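Local coordinates for outer membrane porin protein 32 (Delftia acidovorans, PDB 2FGQ), which forms trimeric, anion-selective channels across the bacterial outer membrane, with a binding site for malate inside the pore, at residues Asn84-Arg89 / Ile138-Pro143; Val95-Lys100 / Tyr171-Ala177; Lys100-Tyr104 / Leu183-Leu187; Gly188-Gln192 / Arg203-Thr207; Lys237-Leu243 / Tyr259-Lys265. All blocks are in the same frame, centred on the assembly; numbering follows the deposited sequence.

How the interactions relate
From the N terminus, 84-89 pairs with 138-143 (interaction 1), closing the base of the long third loop, which folds into the pore. That loop supplies the helix for interaction 2 (95-100 on 171-177) and its continuation for interaction 3 (100-104 on 183-187), two contacts that share Lys100. Interactions 1, 2 and 3 cross one another along the chain and none nests; together they pin the loop to the inner wall of the barrel. Interactions 4 (188-192 with 203-207) and 5 (237-243 with 259-265) follow in series, each closing a local hairpin. Strand 183-196 carries both interactions 3 and 4, while Met242 CE of interaction 5 touches Tyr104 O of interaction 3.

Interaction 1. Residues Asn84-Arg89 / Ile138-Pro143; sequences NFGEVR and ISYYTP
Tyr141 CE1 lies over the centre of one face of the Arg89 guanidinium, 4.1 Å from Arg89 CZ, with the planes 40° apart, a slanted overlap and not a parallel stack. At the guanidinium edge, in its plane, sits the carboxylate of Glu87, two residues back on the same strand. Arg89 grips it side-on: NH2 meets Glu87 OE1 at 3.2 Å on the syn side, and NE reaches OE2 from above the carboxylate plane. Because Arg89 NH1 turns to Asp93 and Gln99, the group is tied at all three nitrogens, which fixes its rotation over the Tyr141 ring. On the other face of the sheet, the edge of the Tyr140 ring receives Phe85 O, to which Tyr140 OH donates a 2.7 Å bond almost in line with the carbonyl (174°). One face of this ring has Thr142 N over its rim. Tyr140 CG is anti to its own backbone N (chi1 169°), which carries the ring alongside the strand to the turn at Phe85. Val88 CG2 touches Tyr140 CD1 at 3.8 Å, and Pro143 CD packs on Phe85 O at 3.4 Å. Gly86 CA makes a CA-H...O contact with Tyr141 O at 3.2 Å, as Val88 CA does with Ser139 O. Backbone bonds join Glu87 to Tyr141 and Arg89 to Ser139 in both directions. Tyr141 and Ser139 touch helix 96-101 on the inner face, whereas Ile138 packs on Val14 of a neighbouring subunit. This antiparallel pairing of strands 86-90 and 137-141 is that of the 16-stranded trimeric porin barrel, here where the constriction loop leaves the wall and returns to it.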
# COMPACT_ATOMS: atom_id res chain seq x y z
N ASN A 84 8.80 8.82 32.73
CA ASN A 84 10.03 8.74 33.49
C ASN A 84 10.53 7.30 33.69
O ASN A 84 11.68 7.07 34.05
CB ASN A 84 9.95 9.54 34.81
CG ASN A 84 8.98 8.99 35.84
OD1 ASN A 84 8.72 9.69 36.86
ND2 ASN A 84 8.48 7.78 35.66
N PHE A 85 9.65 6.33 33.44
CA PHE A 85 9.95 4.91 33.50
C PHE A 85 10.68 4.37 32.25
O PHE A 85 11.17 3.26 32.26
CB PHE A 85 8.67 4.11 33.75
CG PHE A 85 7.67 4.24 32.64
CD1 PHE A 85 7.75 3.45 31.49
CD2 PHE A 85 6.71 5.22 32.71
CE1 PHE A 85 6.83 3.64 30.45
CE2 PHE A 85 5.81 5.41 31.69
CZ PHE A 85 5.87 4.63 30.56
N GLY A 86 10.75 5.16 31.18
CA GLY A 86 11.25 4.70 29.91
C GLY A 86 10.13 4.70 28.88
O GLY A 86 9.31 5.61 28.82
N GLU A 87 10.08 3.63 28.09
CA GLU A 87 9.12 3.53 26.99
C GLU A 87 8.76 2.08 26.74
O GLU A 87 9.64 1.21 26.69
CB GLU A 87 9.73 4.11 25.71
CG GLU A 87 8.80 4.17 24.52
CD GLU A 87 9.53 4.56 23.23
OE1 GLU A 87 10.77 4.48 23.14
OE2 GLU A 87 8.86 4.92 22.28
N VAL A 88 7.47 1.82 26.59
CA VAL A 88 6.96 0.54 26.17
C VAL A 88 6.30 0.71 24.81
O VAL A 88 5.48 1.59 24.63
CB VAL A 88 5.95 -0.04 27.18
CG1 VAL A 88 5.38 -1.33 26.68
CG2 VAL A 88 6.64 -0.25 28.53
N ARG A 89 6.66 -0.15 23.86
CA ARG A 89 6.09 -0.14 22.50
C ARG A 89 5.46 -1.48 22.15
O ARG A 89 6.02 -2.54 22.47
CB ARG A 89 7.18 0.07 21.48
CG ARG A 89 8.00 1.28 21.62
CD ARG A 89 9.02 1.39 20.44
NE ARG A 89 10.01 2.40 20.69
CZ ARG A 89 11.12 2.56 20.00
NH1 ARG A 89 11.48 1.73 19.00
NH2 ARG A 89 11.90 3.56 20.33
N ILE A 138 6.61 -6.77 21.74
CA ILE A 138 6.50 -5.83 22.85
C ILE A 138 7.90 -5.54 23.31
O ILE A 138 8.65 -6.48 23.57
CB ILE A 138 5.73 -6.45 24.04
CG1 ILE A 138 4.32 -6.77 23.61
CG2 ILE A 138 5.72 -5.45 25.18
CD1 ILE A 138 3.41 -7.38 24.71
N SER A 139 8.23 -4.25 23.39
CA SER A 139 9.56 -3.88 23.87
C SER A 139 9.48 -2.86 24.98
O SER A 139 8.50 -2.10 25.09
CB SER A 139 10.42 -3.30 22.79
OG SER A 139 10.62 -4.18 21.73
N TYR A 140 10.50 -2.90 25.82
CA TYR A 140 10.66 -1.96 26.92
C TYR A 140 12.09 -1.42 26.86
O TYR A 140 13.05 -2.19 26.83
CB TYR A 140 10.39 -2.63 28.27
CG TYR A 140 10.81 -1.76 29.43
CD1 TYR A 140 10.31 -0.46 29.55
CD2 TYR A 140 11.73 -2.20 30.37
CE1 TYR A 140 10.73 0.39 30.54
CE2 TYR A 140 12.15 -1.34 31.37
CZ TYR A 140 11.64 -0.07 31.46
OH TYR A 140 12.08 0.74 32.50
N TYR A 141 12.20 -0.11 26.85
CA TYR A 141 13.47 0.63 26.87
C TYR A 141 13.54 1.48 28.13
O TYR A 141 12.64 2.27 28.43
CB TYR A 141 13.62 1.52 25.62
CG TYR A 141 13.71 0.71 24.38
CD1 TYR A 141 12.58 0.43 23.61
CD2 TYR A 141 14.95 0.24 23.95
CE1 TYR A 141 12.69 -0.35 22.47
CE2 TYR A 141 15.07 -0.50 22.77
CZ TYR A 141 13.92 -0.79 22.04
OH TYR A 141 14.03 -1.54 20.88
N THR A 142 14.60 1.27 28.89
CA THR A 142 14.81 2.07 30.10
C THR A 142 15.25 3.46 29.76
O THR A 142 15.76 3.72 28.66
CB THR A 142 15.90 1.46 31.02
OG1 THR A 142 17.20 1.62 30.42
CG2 THR A 142 15.73 -0.04 31.26
N PRO A 143 15.14 4.37 30.72
CA PRO A 143 15.87 5.63 30.61
C PRO A 143 17.40 5.35 30.62
O PRO A 143 17.89 4.24 30.91
CB PRO A 143 15.44 6.40 31.87
CG PRO A 143 14.19 5.72 32.35
CD PRO A 143 14.42 4.27 32.00

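Interaction 2. Residues Val95-Lys100 / Tyr171-Ala177; sequences VPTSQK and YIGGYVA
Thr97 OG1 takes a 2.7 Å hydrogen bond from Tyr171 OH, lying in the ring plane at the edge of that tyrosine. The bond ties the short helix 96-101 of the porin constriction loop to the inside of barrel strand 171-179. Thr97 OG1 stands between its own backbone N and carbonyl carbon (chi1 42°), a rotation that turns it to Tyr171 OH and leaves CG2 to rest on Gly174 O at 3.3 Å. Gly173, with no side chain on the helix side, leaves room for the Tyr171 hydroxyl. Val95, at the N-cap position, covers one face of the Tyr171 ring: its CG1 is 3.8 Å from the ring centroid and almost on the normal, a CH-pi contact, while Pro96 CD touches Tyr171 CE1 from an oblique direction. A second CH-pi contact forms four residues further along the strand, at Tyr175, where Lys100 CB lies 3.6 Å from the ring centroid, 15° off the normal. The lysine chain runs across the ring face, its direction at about a right angle to that of the tyrosine side chain, and bends at chi2 and chi4 to carry NZ past Ala177 CB, 3.6 Å away, to Asp179 and Ser186. Pro96 also meets Tyr175, CB against CE2 at 3.9 Å, so the two aromatic rings flank the first helical turn along the strand. Gln99 OE1 is held by Arg89 NH1, which leaves the amide nitrogen to a water: Gln99 NE2 donates to it at 2.7 Å, and the same water bonds Tyr175 OH at 3.0 Å.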
# COMPACT_ATOMS: atom_id res chain seq x y z
N VAL A 95 13.85 -5.18 16.60
CA VAL A 95 14.01 -5.77 17.94
C VAL A 95 15.12 -5.01 18.68
O VAL A 95 15.94 -4.37 18.05
CB VAL A 95 14.31 -7.29 17.88
CG1 VAL A 95 13.11 -8.01 17.25
CG2 VAL A 95 15.59 -7.61 17.15
N PRO A 96 15.11 -5.03 20.02
CA PRO A 96 16.09 -4.20 20.75
C PRO A 96 17.54 -4.51 20.41
O PRO A 96 18.34 -3.59 20.35
CB PRO A 96 15.78 -4.52 22.22
CG PRO A 96 14.39 -4.96 22.22
CD PRO A 96 14.17 -5.71 20.94
N THR A 97 17.86 -5.77 20.17
CA THR A 97 19.24 -6.14 19.87
C THR A 97 19.72 -5.53 18.55
O THR A 97 20.82 -4.98 18.49
CB THR A 97 19.39 -7.67 19.89
OG1 THR A 97 18.27 -8.30 19.23
CG2 THR A 97 19.37 -8.16 21.34
N SER A 98 18.90 -5.55 17.50
CA SER A 98 19.31 -4.94 16.25
C SER A 98 19.28 -3.42 16.32
O SER A 98 20.19 -2.76 15.82
CB SER A 98 18.47 -5.43 15.08
OG SER A 98 17.16 -4.92 15.20
N GLN A 99 18.25 -2.87 16.96
CA GLN A 99 18.12 -1.42 17.09
C GLN A 99 19.38 -0.82 17.71
O GLN A 99 19.92 0.18 17.22
CB GLN A 99 16.89 -1.03 17.89
CG GLN A 99 16.61 0.46 17.78
CD GLN A 99 15.40 0.89 18.49
OE1 GLN A 99 14.34 1.05 17.88
NE2 GLN A 99 15.53 1.11 19.79
N LYS A 100 19.88 -1.45 18.74
CA LYS A 100 21.02 -0.88 19.44
C LYS A 100 22.34 -1.24 18.77
O LYS A 100 23.22 -0.39 18.65
CB LYS A 100 21.02 -1.37 20.88
CG LYS A 100 22.02 -0.62 21.77
CD LYS A 100 21.61 0.82 22.00
CE LYS A 100 22.34 1.47 23.17
NZ LYS A 100 23.74 1.60 22.91
N TYR A 171 10.58 -14.29 19.60
CA TYR A 171 11.81 -13.56 19.92
C TYR A 171 11.84 -13.29 21.39
O TYR A 171 10.86 -12.85 21.96
CB TYR A 171 11.89 -12.21 19.19
CG TYR A 171 13.02 -11.30 19.59
CD1 TYR A 171 12.87 -10.39 20.63
CD2 TYR A 171 14.23 -11.34 18.93
CE1 TYR A 171 13.90 -9.55 21.03
CE2 TYR A 171 15.31 -10.51 19.33
CZ TYR A 171 15.12 -9.62 20.40
OH TYR A 171 16.11 -8.75 20.76
N ILE A 172 12.99 -13.54 22.00
CA ILE A 172 13.25 -13.07 23.36
C ILE A 172 14.67 -12.51 23.37
O ILE A 172 15.59 -13.18 22.93
CB ILE A 172 13.13 -14.19 24.39
CG1 ILE A 172 13.39 -13.68 25.81
CG2 ILE A 172 14.07 -15.28 24.11
CD1 ILE A 172 12.55 -12.63 26.19
N GLY A 173 14.85 -11.29 23.81
CA GLY A 173 16.18 -10.73 23.70
C GLY A 173 16.27 -9.37 24.31
O GLY A 173 15.28 -8.77 24.70
N GLY A 174 17.49 -8.88 24.43
CA GLY A 174 17.70 -7.58 25.00
C GLY A 174 19.16 -7.21 25.01
O GLY A 174 20.01 -7.98 24.57
N TYR A 175 19.42 -6.03 25.54
CA TYR A 175 20.78 -5.54 25.65
C TYR A 175 20.95 -4.71 26.91
O TYR A 175 20.01 -4.18 27.47
CB TYR A 175 21.17 -4.68 24.44
CG TYR A 175 20.43 -3.38 24.32
CD1 TYR A 175 20.83 -2.22 25.02
CD2 TYR A 175 19.32 -3.30 23.49
CE1 TYR A 175 20.10 -1.03 24.89
CE2 TYR A 175 18.62 -2.16 23.35
CZ TYR A 175 18.97 -1.03 24.05
OH TYR A 175 18.23 0.11 23.82
N VAL A 176 22.20 -4.65 27.33
CA VAL A 176 22.68 -3.66 28.28
C VAL A 176 23.76 -2.82 27.59
O VAL A 176 24.50 -3.31 26.74
CB VAL A 176 23.21 -4.32 29.57
CG1 VAL A 176 22.09 -4.98 30.33
CG2 VAL A 176 24.37 -5.28 29.32
N ALA A 177 23.83 -1.55 27.96
CA ALA A 177 24.71 -0.62 27.31
C ALA A 177 25.12 0.53 28.22
O ALA A 177 24.50 0.77 29.28
CB ALA A 177 24.07 -0.06 26.09
O HOH W 1 17.99 0.81 20.95

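Interaction 3. Residues Lys100-Tyr104 / Leu183-Leu187; sequences KLTSY and LSASL. With MLT (D-malate), chain H.
Ser186 OG is gripped by two groups, Lys100 NZ, which donates to it at 2.8 Å, and Tyr104 OH, 2.7 Å away, where either hydroxyl could be the donor. Tyr104 OH also lies 2.6 Å from Ser184 OG, so its oxygen sits between two serines of strand 183-196. These bonds fasten the end of helix 96-101 and the 3-10 turn after it, in the constriction loop of the porin, to the inner wall of the barrel. The two serines converge through different rotations: Ser184 OG is anti to its backbone N (chi1 -176°) and lies beside its carbonyl carbon, whereas Ser186 OG leans back beside its own N (chi1 -46°). Ser186 OG meets the tyrosine ring at its edge, in plane. Leu101 supplies the apolar side, with CD2 4.0 Å from Ser186 CB. In the second shell, Asp179, the salt-bridge partner of Lys100, also bonds Ser184 OG and so joins the two ends of the cluster; its negative charge would probably steady the ammonium group. Ser103 OG and a water both lie over a face of the Tyr104 ring, toward its rim. That water donates to Ser103 OG at 2.6 Å and to Ser184 OG at 3.0 Å, while Ser103 OG itself donates to Lys100 O, approaching nearly in line with the carbonyl (C=O...OG 163°). Thr102 faces the pore instead, where it meets the malate that Thr36, Arg75 and Arg133 also hydrogen-bond: its OG1 is 2.8 Å from malate O5, with Ser98 O as a rival acceptor for its proton.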
# COMPACT_ATOMS: atom_id res chain seq x y z
N LYS A 100 19.88 -1.45 18.74
CA LYS A 100 21.02 -0.88 19.44
C LYS A 100 22.34 -1.24 18.77
O LYS A 100 23.22 -0.39 18.65
CB LYS A 100 21.02 -1.37 20.88
CG LYS A 100 22.02 -0.62 21.77
CD LYS A 100 21.61 0.82 22.00
CE LYS A 100 22.34 1.47 23.17
NZ LYS A 100 23.74 1.60 22.91
N LEU A 101 22.50 -2.48 18.35
CA LEU A 101 23.83 -2.92 17.90
C LEU A 101 24.12 -2.48 16.45
O LEU A 101 25.28 -2.29 16.09
CB LEU A 101 24.00 -4.42 18.04
CG LEU A 101 24.35 -4.90 19.46
CD1 LEU A 101 25.78 -4.49 19.78
CD2 LEU A 101 23.41 -4.43 20.52
N THR A 102 23.10 -2.28 15.61
CA THR A 102 23.38 -1.79 14.26
C THR A 102 23.91 -0.35 14.29
O THR A 102 24.47 0.10 13.32
CB THR A 102 22.17 -1.87 13.28
OG1 THR A 102 21.04 -1.19 13.81
CG2 THR A 102 21.76 -3.28 13.05
N SER A 103 23.75 0.36 15.40
CA SER A 103 24.29 1.72 15.53
C SER A 103 25.84 1.78 15.40
O SER A 103 26.39 2.85 15.10
CB SER A 103 23.83 2.37 16.84
OG SER A 103 24.60 1.85 17.94
N TYR A 104 26.53 0.66 15.57
CA TYR A 104 27.99 0.58 15.46
C TYR A 104 28.50 0.40 14.02
O TYR A 104 29.68 0.50 13.75
CB TYR A 104 28.53 -0.53 16.36
CG TYR A 104 28.20 -0.27 17.79
CD1 TYR A 104 28.91 0.68 18.50
CD2 TYR A 104 27.14 -0.90 18.42
CE1 TYR A 104 28.58 0.99 19.77
CE2 TYR A 104 26.81 -0.63 19.71
CZ TYR A 104 27.53 0.34 20.40
OH TYR A 104 27.20 0.64 21.72
N LEU A 183 31.37 7.98 24.07
CA LEU A 183 31.60 6.56 24.26
C LEU A 183 30.28 5.79 24.27
O LEU A 183 29.32 6.18 24.91
CB LEU A 183 32.32 6.31 25.58
CG LEU A 183 32.54 4.85 25.98
CD1 LEU A 183 33.45 4.16 25.02
CD2 LEU A 183 33.09 4.71 27.40
N SER A 184 30.29 4.69 23.55
CA SER A 184 29.14 3.78 23.48
C SER A 184 29.64 2.35 23.48
O SER A 184 30.57 2.02 22.75
CB SER A 184 28.35 4.05 22.18
OG SER A 184 27.17 3.25 22.10
N ALA A 185 29.02 1.52 24.31
CA ALA A 185 29.29 0.09 24.26
C ALA A 185 28.01 -0.67 24.63
O ALA A 185 27.28 -0.24 25.51
CB ALA A 185 30.38 -0.27 25.24
N SER A 186 27.79 -1.79 23.98
CA SER A 186 26.56 -2.55 24.18
C SER A 186 26.81 -4.03 24.03
O SER A 186 27.58 -4.45 23.17
CB SER A 186 25.48 -2.17 23.14
OG SER A 186 25.32 -0.76 22.97
N LEU A 187 26.09 -4.81 24.83
CA LEU A 187 26.06 -6.26 24.74
C LEU A 187 24.61 -6.70 24.54
O LEU A 187 23.76 -6.40 25.37
CB LEU A 187 26.61 -6.90 26.00
CG LEU A 187 26.47 -8.44 26.09
CD1 LEU A 187 27.32 -9.12 25.05
CD2 LEU A 187 26.83 -8.89 27.51
C1 MLT H . 16.83 -0.09 8.86
O1 MLT H . 17.26 0.56 7.78
O2 MLT H . 16.39 0.53 9.91
C2 MLT H . 16.86 -1.57 8.99
O3 MLT H . 16.55 -2.19 7.77
C3 MLT H . 18.22 -1.97 9.56
C4 MLT H . 18.48 -1.04 10.73
O4 MLT H . 18.13 0.22 10.75
O5 MLT H . 19.05 -1.46 11.79
O HOH W 2 26.08 3.58 19.28

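Interaction 4. Residues Gly188-Gln192 / Arg203-Thr207; sequences GLAQQ and RDEIT
Gln191 extends its chain with CG anti to the backbone N (chi1 -177°), while Asp204 turns CG to the side of its own N (chi1 -61°), and the two side chains come to lie side by side. Gln191 NE2 donates to Asp204 OD1 at 2.9 Å, fairly straight at 162°; the oxygen is met on its syn side, and amide and carboxylate are nearly coplanar. Next along this outer face, Leu189 and Ile206 also point the same way, Leu189 CD2 reaching Ile206 CG1 at 3.5 Å. Both are on the surface, consistent with a lipid-facing wall. These are the non-hydrogen-bonded pairs; Gly188-Thr207, Ala190-Glu205 and Gln192-Arg203 are each joined by two backbone bonds. On the inner face Gln192 CB packs 4.1 Å from Arg203 CB, and Arg203 NH1 forms a 2.9 Å salt bridge with Glu205 OE1. Arg203 NE and NH2 bond the carbonyls of Asp129 and Arg119, and Gln192 NE2 that of Asp128, tying the third loop to this hairpin. Strand 171-179 flanks the pair on one side and strand 218-230 on the other, while Thr97 of helix 96-101 rests on Ala190 and Glu205.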
# COMPACT_ATOMS: atom_id res chain seq x y z
N GLY A 188 24.36 -7.39 23.43
CA GLY A 188 23.05 -7.90 23.10
C GLY A 188 23.02 -9.43 23.08
O GLY A 188 23.98 -10.08 22.69
N LEU A 189 21.90 -9.98 23.51
CA LEU A 189 21.67 -11.42 23.50
C LEU A 189 20.21 -11.66 23.06
O LEU A 189 19.30 -10.99 23.53
CB LEU A 189 21.81 -11.99 24.92
CG LEU A 189 23.10 -11.83 25.72
CD1 LEU A 189 22.87 -12.22 27.20
CD2 LEU A 189 24.07 -12.72 25.10
N ALA A 190 20.03 -12.61 22.15
CA ALA A 190 18.69 -12.92 21.67
C ALA A 190 18.56 -14.37 21.23
O ALA A 190 19.50 -14.99 20.77
CB ALA A 190 18.37 -12.03 20.48
N GLN A 191 17.36 -14.87 21.34
CA GLN A 191 16.99 -16.17 20.79
C GLN A 191 15.68 -16.02 20.00
O GLN A 191 14.72 -15.46 20.51
CB GLN A 191 16.80 -17.21 21.89
CG GLN A 191 16.48 -18.57 21.29
CD GLN A 191 16.40 -19.63 22.30
OE1 GLN A 191 15.37 -19.80 22.90
NE2 GLN A 191 17.50 -20.38 22.51
N GLN A 192 15.68 -16.54 18.78
CA GLN A 192 14.46 -16.69 17.99
C GLN A 192 14.17 -18.16 17.77
O GLN A 192 15.09 -18.98 17.72
CB GLN A 192 14.52 -15.96 16.63
CG GLN A 192 14.57 -14.54 16.76
CD GLN A 192 14.65 -13.75 15.44
OE1 GLN A 192 15.12 -12.62 15.46
NE2 GLN A 192 14.14 -14.31 14.33
N ARG A 203 17.59 -19.85 16.80
CA ARG A 203 18.53 -18.89 16.28
C ARG A 203 19.02 -18.08 17.48
O ARG A 203 18.31 -17.24 18.01
CB ARG A 203 17.84 -17.96 15.25
CG ARG A 203 18.74 -16.96 14.58
CD ARG A 203 17.98 -15.89 13.83
NE ARG A 203 18.79 -15.14 12.88
CZ ARG A 203 19.69 -14.21 13.24
NH1 ARG A 203 19.84 -13.86 14.52
NH2 ARG A 203 20.38 -13.60 12.30
N ASP A 204 20.27 -18.34 17.87
CA ASP A 204 20.90 -17.71 19.03
C ASP A 204 21.90 -16.66 18.54
O ASP A 204 22.67 -16.95 17.65
CB ASP A 204 21.66 -18.77 19.86
CG ASP A 204 20.77 -19.84 20.40
OD1 ASP A 204 19.56 -19.58 20.59
OD2 ASP A 204 21.21 -20.99 20.68
N GLU A 205 21.90 -15.48 19.13
CA GLU A 205 22.76 -14.40 18.67
C GLU A 205 23.30 -13.64 19.87
O GLU A 205 22.55 -13.19 20.73
CB GLU A 205 21.93 -13.46 17.82
CG GLU A 205 22.63 -12.35 17.07
CD GLU A 205 21.60 -11.35 16.55
OE1 GLU A 205 21.28 -11.44 15.34
OE2 GLU A 205 21.09 -10.52 17.38
N ILE A 206 24.61 -13.50 19.92
CA ILE A 206 25.28 -12.69 20.91
C ILE A 206 26.11 -11.65 20.16
O ILE A 206 26.84 -11.98 19.22
CB ILE A 206 26.13 -13.54 21.86
CG1 ILE A 206 26.80 -12.64 22.90
CG2 ILE A 206 27.19 -14.26 21.12
CD1 ILE A 206 27.37 -13.36 24.07
N THR A 207 25.98 -10.40 20.56
CA THR A 207 26.59 -9.28 19.85
C THR A 207 27.21 -8.29 20.82
O THR A 207 26.60 -7.93 21.81
CB THR A 207 25.52 -8.53 19.02
OG1 THR A 207 24.73 -9.46 18.28
CG2 THR A 207 26.18 -7.64 17.98

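Interaction 5. Residues Lys237-Leu243 / Tyr259-Lys265; sequences KTNSYML and YALYDQK
Tyr241 and Leu261 pack closely side by side, CD1 of the tyrosine 3.6 Å from CD1 of the leucine, with Leu261 O in plane at the edge of the Tyr241 ring. The other face of the sheet is just as close: Ser240 OG sits at the edge of the Tyr262 ring, 3.4 Å from Tyr262 CD1, and the backbones draw together at Met242 and Ala260, whose CA atoms are 4.2 Å apart. Tyr262 CG is turned beside its backbone N (chi1 -51°), placing the ring along Ser240, and its hydroxyl bonds Met116 N. Phe115 and Trp121 cover Ser240 here, so this buried face lies under the constriction loop. The backbone ladder is that of an antiparallel hairpin in the porin barrel, with paired bonds at Asn239-Asp263, Tyr241-Leu261 and Leu243-Tyr259. Toward Lys237 and Lys265 the contact becomes more exposed and polar. Lys265 N still bonds Lys237 O at 3.0 Å, but the exposed Lys265 side chain crosses Asn239 obliquely, CE 3.8 Å from ND2, and gains its hold from Asp263 OD2, a 2.8 Å salt bridge to NZ made from above the carboxylate plane. A water gathers the polar groups on this side: it accepts from Asn239 ND2, lies 2.6 Å from Tyr241 OH, and donates to Asp263 OD2 at 2.7 Å. Asn239 OD1 turns instead to Gln225 of the adjoining strand 218-230.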
# COMPACT_ATOMS: atom_id res chain seq x y z
N LYS A 237 26.81 -22.13 12.41
CA LYS A 237 27.39 -21.12 13.27
C LYS A 237 28.23 -20.17 12.41
O LYS A 237 29.02 -20.61 11.60
CB LYS A 237 28.27 -21.78 14.36
CG LYS A 237 28.87 -20.79 15.31
CD LYS A 237 29.40 -21.51 16.58
CE LYS A 237 30.78 -21.91 16.43
NZ LYS A 237 31.23 -22.68 17.70
N THR A 238 28.10 -18.88 12.67
CA THR A 238 28.84 -17.87 11.97
C THR A 238 29.34 -16.84 12.97
O THR A 238 28.56 -16.34 13.80
CB THR A 238 27.92 -17.15 10.95
OG1 THR A 238 27.31 -18.12 10.07
CG2 THR A 238 28.74 -16.22 10.06
N ASN A 239 30.65 -16.55 12.92
CA ASN A 239 31.26 -15.47 13.68
C ASN A 239 31.52 -14.31 12.73
O ASN A 239 32.20 -14.47 11.70
CB ASN A 239 32.58 -15.96 14.29
CG ASN A 239 32.39 -17.07 15.33
OD1 ASN A 239 31.37 -17.16 15.99
ND2 ASN A 239 33.43 -17.91 15.49
N SER A 240 31.05 -13.13 13.11
CA SER A 240 31.14 -11.94 12.26
C SER A 240 31.83 -10.83 13.02
O SER A 240 31.58 -10.62 14.20
CB SER A 240 29.74 -11.47 11.82
OG SER A 240 29.04 -12.49 11.11
N TYR A 241 32.74 -10.13 12.36
CA TYR A 241 33.59 -9.12 12.98
C TYR A 241 33.64 -7.88 12.10
O TYR A 241 33.64 -8.00 10.89
CB TYR A 241 35.03 -9.62 13.06
CG TYR A 241 35.25 -10.99 13.67
CD1 TYR A 241 35.03 -12.15 12.95
CD2 TYR A 241 35.74 -11.12 14.95
CE1 TYR A 241 35.26 -13.39 13.50
CE2 TYR A 241 35.98 -12.38 15.52
CZ TYR A 241 35.72 -13.51 14.78
OH TYR A 241 35.97 -14.77 15.30
N MET A 242 33.68 -6.70 12.70
CA MET A 242 33.78 -5.46 11.91
C MET A 242 34.54 -4.41 12.71
O MET A 242 34.43 -4.35 13.95
CB MET A 242 32.37 -5.00 11.55
CG MET A 242 32.12 -3.62 11.07
SD MET A 242 30.63 -2.96 12.14
CE MET A 242 31.77 -1.89 12.97
N LEU A 243 35.36 -3.64 12.00
CA LEU A 243 36.05 -2.48 12.53
C LEU A 243 35.97 -1.40 11.49
O LEU A 243 36.24 -1.64 10.31
CB LEU A 243 37.53 -2.79 12.81
CG LEU A 243 38.30 -1.73 13.61
CD1 LEU A 243 37.66 -1.44 14.95
CD2 LEU A 243 39.71 -2.21 13.87
N TYR A 259 36.03 -2.50 7.65
CA TYR A 259 36.49 -3.85 7.34
C TYR A 259 35.63 -4.85 8.08
O TYR A 259 35.32 -4.64 9.24
CB TYR A 259 37.98 -4.02 7.78
CG TYR A 259 38.45 -5.45 7.67
CD1 TYR A 259 38.89 -5.97 6.48
CD2 TYR A 259 38.38 -6.32 8.78
CE1 TYR A 259 39.27 -7.31 6.37
CE2 TYR A 259 38.77 -7.64 8.69
CZ TYR A 259 39.21 -8.14 7.48
OH TYR A 259 39.60 -9.46 7.37
N ALA A 260 35.26 -5.95 7.43
CA ALA A 260 34.50 -7.00 8.08
C ALA A 260 35.00 -8.37 7.65
O ALA A 260 35.58 -8.55 6.57
CB ALA A 260 33.00 -6.87 7.78
N LEU A 261 34.81 -9.32 8.54
CA LEU A 261 35.14 -10.71 8.30
C LEU A 261 33.95 -11.58 8.75
O LEU A 261 33.43 -11.39 9.86
CB LEU A 261 36.39 -11.05 9.14
CG LEU A 261 36.93 -12.48 9.06
CD1 LEU A 261 36.21 -13.45 9.84
CD2 LEU A 261 37.12 -13.00 7.70
N TYR A 262 33.59 -12.56 7.93
CA TYR A 262 32.52 -13.50 8.19
C TYR A 262 33.09 -14.91 8.12
O TYR A 262 33.49 -15.38 7.05
CB TYR A 262 31.38 -13.30 7.19
CG TYR A 262 30.97 -11.86 7.11
CD1 TYR A 262 30.26 -11.29 8.14
CD2 TYR A 262 31.37 -11.05 6.06
CE1 TYR A 262 29.91 -9.96 8.12
CE2 TYR A 262 31.01 -9.71 6.01
CZ TYR A 262 30.26 -9.17 7.04
OH TYR A 262 29.92 -7.84 7.04
N ASP A 263 33.13 -15.55 9.27
CA ASP A 263 33.66 -16.89 9.43
C ASP A 263 32.51 -17.87 9.53
O ASP A 263 31.87 -18.01 10.56
CB ASP A 263 34.56 -16.95 10.65
CG ASP A 263 35.30 -18.25 10.76
OD1 ASP A 263 35.16 -19.13 9.87
OD2 ASP A 263 36.06 -18.46 11.71
N GLN A 264 32.23 -18.52 8.40
CA GLN A 264 31.07 -19.35 8.19
C GLN A 264 31.44 -20.79 8.47
O GLN A 264 31.91 -21.50 7.60
CB GLN A 264 30.57 -19.15 6.75
CG GLN A 264 30.19 -17.72 6.49
CD GLN A 264 30.34 -17.33 5.03
OE1 GLN A 264 31.40 -16.78 4.59
NE2 GLN A 264 29.29 -17.60 4.26
N LYS A 265 31.22 -21.22 9.71
CA LYS A 265 31.73 -22.53 10.16
C LYS A 265 31.13 -23.70 9.45
O LYS A 265 31.79 -24.73 9.29
CB LYS A 265 31.60 -22.72 11.67
CG LYS A 265 32.27 -21.64 12.45
CD LYS A 265 33.77 -21.63 12.26
CE LYS A 265 34.49 -20.91 13.37
NZ LYS A 265 35.96 -20.87 13.13
O HOH W 3 35.94 -17.08 14.01